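Local structure of BtGH115A (Bacteroides thetaiotaomicron, 5BY3) at residues Gly371-Phe376 / Gln416-Ala421. The protein probably hydrolyses glycosidic bonds as a family GH115 4-O-methyl-alpha-glucuronidase specific for decorated arabinogalactans. Sequence-based numbering, arbitrary orientation.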
ATOM      1  N   GLY A 371       0.632  -5.901  -6.155  1.00 33.03           N
ATOM      2  CA  GLY A 371       0.560  -6.352  -4.763  1.00 34.01           C
ATOM      3  C   GLY A 371       0.958  -7.808  -4.516  1.00 39.32           C
ATOM      4  O   GLY A 371       0.641  -8.382  -3.449  1.00 36.17           O
ATOM      5  N   TYR A 372       1.638  -8.407  -5.503  1.00 34.03           N
ATOM      6  CA  TYR A 372       2.280  -9.724  -5.353  1.00 34.08           C
ATOM      7  C   TYR A 372       3.794  -9.635  -5.319  1.00 34.74           C
ATOM      8  O   TYR A 372       4.450  -9.361  -6.343  1.00 36.85           O
ATOM      9  CB  TYR A 372       1.844 -10.673  -6.461  1.00 33.52           C
ATOM     10  CG  TYR A 372       0.345 -10.869  -6.503  1.00 36.50           C
ATOM     11  CD1 TYR A 372      -0.309 -11.702  -5.568  1.00 33.62           C
ATOM     12  CD2 TYR A 372      -0.441 -10.185  -7.458  1.00 34.01           C
ATOM     13  CE1 TYR A 372      -1.696 -11.895  -5.613  1.00 29.77           C
ATOM     14  CE2 TYR A 372      -1.817 -10.356  -7.490  1.00 32.90           C
ATOM     15  CZ  TYR A 372      -2.438 -11.202  -6.575  1.00 32.83           C
ATOM     16  OH  TYR A 372      -3.796 -11.372  -6.672  1.00 32.39           O
ATOM     17  N   ILE A 373       4.342  -9.854  -4.129  1.00 38.64           N
ATOM     18  CA  ILE A 373       5.811  -9.792  -3.889  1.00 37.89           C
ATOM     19  C   ILE A 373       6.589 -10.779  -4.777  1.00 39.24           C
ATOM     20  O   ILE A 373       6.306 -11.988  -4.756  1.00 36.19           O
ATOM     21  CB  ILE A 373       6.123  -9.959  -2.380  1.00 35.56           C
ATOM     22  CG1 ILE A 373       5.517  -8.767  -1.642  1.00 36.35           C
ATOM     23  CG2 ILE A 373       7.627 -10.015  -2.123  1.00 37.65           C
ATOM     24  CD1 ILE A 373       5.491  -8.862  -0.125  1.00 37.58           C
ATOM     25  N   ARG A 374       7.547 -10.267  -5.566  1.00 41.57           N
ATOM     26  CA  ARG A 374       8.308 -11.136  -6.508  1.00 42.52           C
ATOM     27  C   ARG A 374       9.362 -12.038  -5.803  1.00 49.22           C
ATOM     28  O   ARG A 374       9.587 -13.177  -6.208  1.00 44.40           O
ATOM     29  CB  ARG A 374       8.931 -10.349  -7.666  1.00 40.18           C
ATOM     30  CG  ARG A 374       7.933  -9.735  -8.657  1.00 41.32           C
ATOM     31  CD  ARG A 374       8.551  -9.748 -10.051  1.00 40.06           C
ATOM     32  NE  ARG A 374       7.669  -9.277 -11.105  1.00 33.73           N
ATOM     33  CZ  ARG A 374       6.980 -10.055 -11.923  1.00 38.28           C
ATOM     34  NH1 ARG A 374       7.047 -11.395 -11.824  1.00 41.56           N
ATOM     35  NH2 ARG A 374       6.215  -9.502 -12.848  1.00 32.38           N
ATOM     36  N   HIS A 375       9.991 -11.541  -4.737  1.00 47.64           N
ATOM     37  CA  HIS A 375      11.061 -12.318  -4.129  1.00 46.88           C
ATOM     38  C   HIS A 375      11.101 -12.225  -2.625  1.00 44.34           C
ATOM     39  O   HIS A 375      11.077 -11.124  -2.050  1.00 43.13           O
ATOM     40  CB  HIS A 375      12.438 -11.962  -4.731  1.00 49.92           C
ATOM     41  CG  HIS A 375      13.555 -12.784  -4.179  1.00 53.16           C
ATOM     42  ND1 HIS A 375      13.959 -13.966  -4.758  1.00 53.11           N
ATOM     43  CD2 HIS A 375      14.319 -12.623  -3.069  1.00 54.26           C
ATOM     44  CE1 HIS A 375      14.939 -14.486  -4.040  1.00 54.72           C
ATOM     45  NE2 HIS A 375      15.167 -13.698  -3.005  1.00 52.60           N
ATOM     46  N   PHE A 376      11.174 -13.405  -2.019  1.00 44.09           N
ATOM     47  CA  PHE A 376      11.383 -13.594  -0.581  1.00 50.37           C
ATOM     48  C   PHE A 376      12.828 -14.043  -0.262  1.00 50.60           C
ATOM     49  O   PHE A 376      13.375 -14.898  -0.978  1.00 56.31           O
ATOM     50  CB  PHE A 376      10.357 -14.595  -0.050  1.00 44.87           C
ATOM     51  CG  PHE A 376       8.950 -14.106  -0.146  1.00 47.82           C
ATOM     52  CD1 PHE A 376       8.191 -14.337  -1.307  1.00 49.12           C
ATOM     53  CD2 PHE A 376       8.377 -13.366   0.911  1.00 45.77           C
ATOM     54  CE1 PHE A 376       6.880 -13.856  -1.405  1.00 46.87           C
ATOM     55  CE2 PHE A 376       7.083 -12.877   0.803  1.00 47.30           C
ATOM     56  CZ  PHE A 376       6.324 -13.144  -0.352  1.00 44.80           C
ATOM     57  N   GLN A 416      -2.243 -10.711   3.538  1.00 44.05           N
ATOM     58  CA  GLN A 416      -1.586 -11.994   3.380  1.00 45.67           C
ATOM     59  C   GLN A 416      -0.182 -11.921   2.771  1.00 45.57           C
ATOM     60  O   GLN A 416       0.678 -12.727   3.124  1.00 57.19           O
ATOM     61  CB  GLN A 416      -2.478 -13.057   2.738  1.00 43.29           C
ATOM     62  CG  GLN A 416      -2.335 -13.269   1.236  1.00 55.54           C
ATOM     63  CD  GLN A 416      -1.170 -14.151   0.778  1.00 50.71           C
ATOM     64  OE1 GLN A 416      -0.793 -15.152   1.397  1.00 51.51           O
ATOM     65  NE2 GLN A 416      -0.618 -13.780  -0.348  1.00 58.37           N
ATOM     66  N   GLN A 417       0.037 -10.977   1.869  1.00 39.29           N
ATOM     67  CA  GLN A 417       1.323 -10.806   1.273  1.00 39.13           C
ATOM     68  C   GLN A 417       2.316 -10.234   2.268  1.00 41.92           C
ATOM     69  O   GLN A 417       3.452 -10.713   2.333  1.00 39.44           O
ATOM     70  CB  GLN A 417       1.246  -9.952   0.009  1.00 39.51           C
ATOM     71  CG  GLN A 417       0.733 -10.703  -1.230  1.00 36.06           C
ATOM     72  CD  GLN A 417       1.715 -11.778  -1.700  1.00 39.11           C
ATOM     73  OE1 GLN A 417       1.378 -12.977  -1.745  1.00 36.47           O
ATOM     74  NE2 GLN A 417       2.953 -11.352  -2.031  1.00 37.13           N
HETATM   75  N   MSE A 418       1.879  -9.253   3.056  1.00 39.78           N
HETATM   76  CA  MSE A 418       2.788  -8.493   3.919  1.00 42.83           C
HETATM   77  C   MSE A 418       3.082  -9.255   5.188  1.00 42.09           C
HETATM   78  O   MSE A 418       4.186  -9.161   5.715  1.00 45.10           O
HETATM   79  CB  MSE A 418       2.312  -7.067   4.275  1.00 39.28           C
HETATM   80  CG  MSE A 418       2.200  -6.149   3.080  1.00 38.65           C
HETATM   81 SE   MSE A 418       3.862  -5.981   2.048  1.00 40.75          SE
HETATM   82  CE  MSE A 418       4.964  -5.210   3.491  1.00 33.61           C
ATOM     83  N   LYS A 419       2.098  -9.983   5.695  1.00 40.71           N
ATOM     84  CA  LYS A 419       2.314 -10.944   6.781  1.00 44.93           C
ATOM     85  C   LYS A 419       3.372 -11.968   6.337  1.00 43.90           C
ATOM     86  O   LYS A 419       4.363 -12.184   7.047  1.00 45.05           O
ATOM     87  CB  LYS A 419       0.998 -11.622   7.178  1.00 41.42           C
ATOM     88  CG  LYS A 419       1.110 -12.867   8.031  1.00 53.79           C
ATOM     89  CD  LYS A 419       1.141 -12.552   9.521  1.00 61.23           C
ATOM     90  CE  LYS A 419       1.286 -13.826  10.349  1.00 61.12           C
ATOM     91  NZ  LYS A 419       1.516 -13.477  11.778  1.00 64.97           N
ATOM     92  N   GLN A 420       3.189 -12.549   5.156  1.00 39.24           N
ATOM     93  CA  GLN A 420       4.183 -13.459   4.628  1.00 44.04           C
ATOM     94  C   GLN A 420       5.552 -12.797   4.531  1.00 44.21           C
ATOM     95  O   GLN A 420       6.541 -13.399   4.939  1.00 47.05           O
ATOM     96  CB  GLN A 420       3.761 -14.104   3.311  1.00 48.21           C
ATOM     97  CG  GLN A 420       4.617 -15.318   2.935  1.00 54.60           C
ATOM     98  CD  GLN A 420       3.967 -16.195   1.885  1.00 58.16           C
ATOM     99  OE1 GLN A 420       3.694 -15.745   0.773  1.00 59.10           O
ATOM    100  NE2 GLN A 420       3.721 -17.453   2.228  1.00 55.97           N
ATOM    101  N   ALA A 421       5.604 -11.558   4.048  1.00 45.85           N
ATOM    102  CA  ALA A 421       6.861 -10.815   3.962  1.00 47.21           C
ATOM    103  C   ALA A 421       7.591 -10.703   5.313  1.00 47.32           C
ATOM    104  O   ALA A 421       8.804 -10.973   5.394  1.00 46.96           O
ATOM    105  CB  ALA A 421       6.630  -9.435   3.354  1.00 50.30           C
TER
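Ile-373, Phe-376 and Gln-417 carry a buried, mixed contact between a loop and a helix in the TIM-barrel-type part of this GH115 enzyme, apolar side chains packing around a glutamine set against loop backbone. The loop, which follows strand 362-366 of the parallel sheet, is laid against helix 411-423, and strand 388-393 adjoins them both, with Val-390 touching Ile-373 and Met-418. Gln-417 reaches in between Tyr-372 and Ile-373, its CD 4.4 Å from Tyr-372 CD1. With CG anti to the carbonyl carbon (chi1 -78°), Gln-417 CG sits 3.2 Å from Gly-371 O, a carbonyl that also receives a weak hydrogen bond from Tyr-392 OH. The bend at chi2 (-67°) then turns the amide toward the backbone at Ile-373, its course running opposite to that of the isoleucine side chain alongside it.

Ile-373 divides its branches between the helix and the Phe-376 ring. Ile-373 CD1 meets Ala-421 CB at 3.7 Å. Met-418, a selenomethionine, brings its SE to 4.0 Å from Ile-373 CD1. The other branch, CG2, lies 3.8 Å above one face of the Phe-376 ring, offset toward its rim. That ring in turn presents its edge to the helix backbone: Phe-376 CE2 is 3.8 Å from Ala-421 CA, and Ala-421 N lies in the ring plane. Beside it the extended chain of Gln-420 passes at about a right angle, with OE1 3.9 Å from Phe-376 CZ and the amide plane turned 77° from the ring.

Tyr-372 starts away from the helix, and its OH is hydrogen-bonded to Asn-739 OD1, tying the loop to the C-terminal region. The chemistry implies that close van der Waals fit does much of the joining, while Gln-417 sets its polar end beside loop backbone.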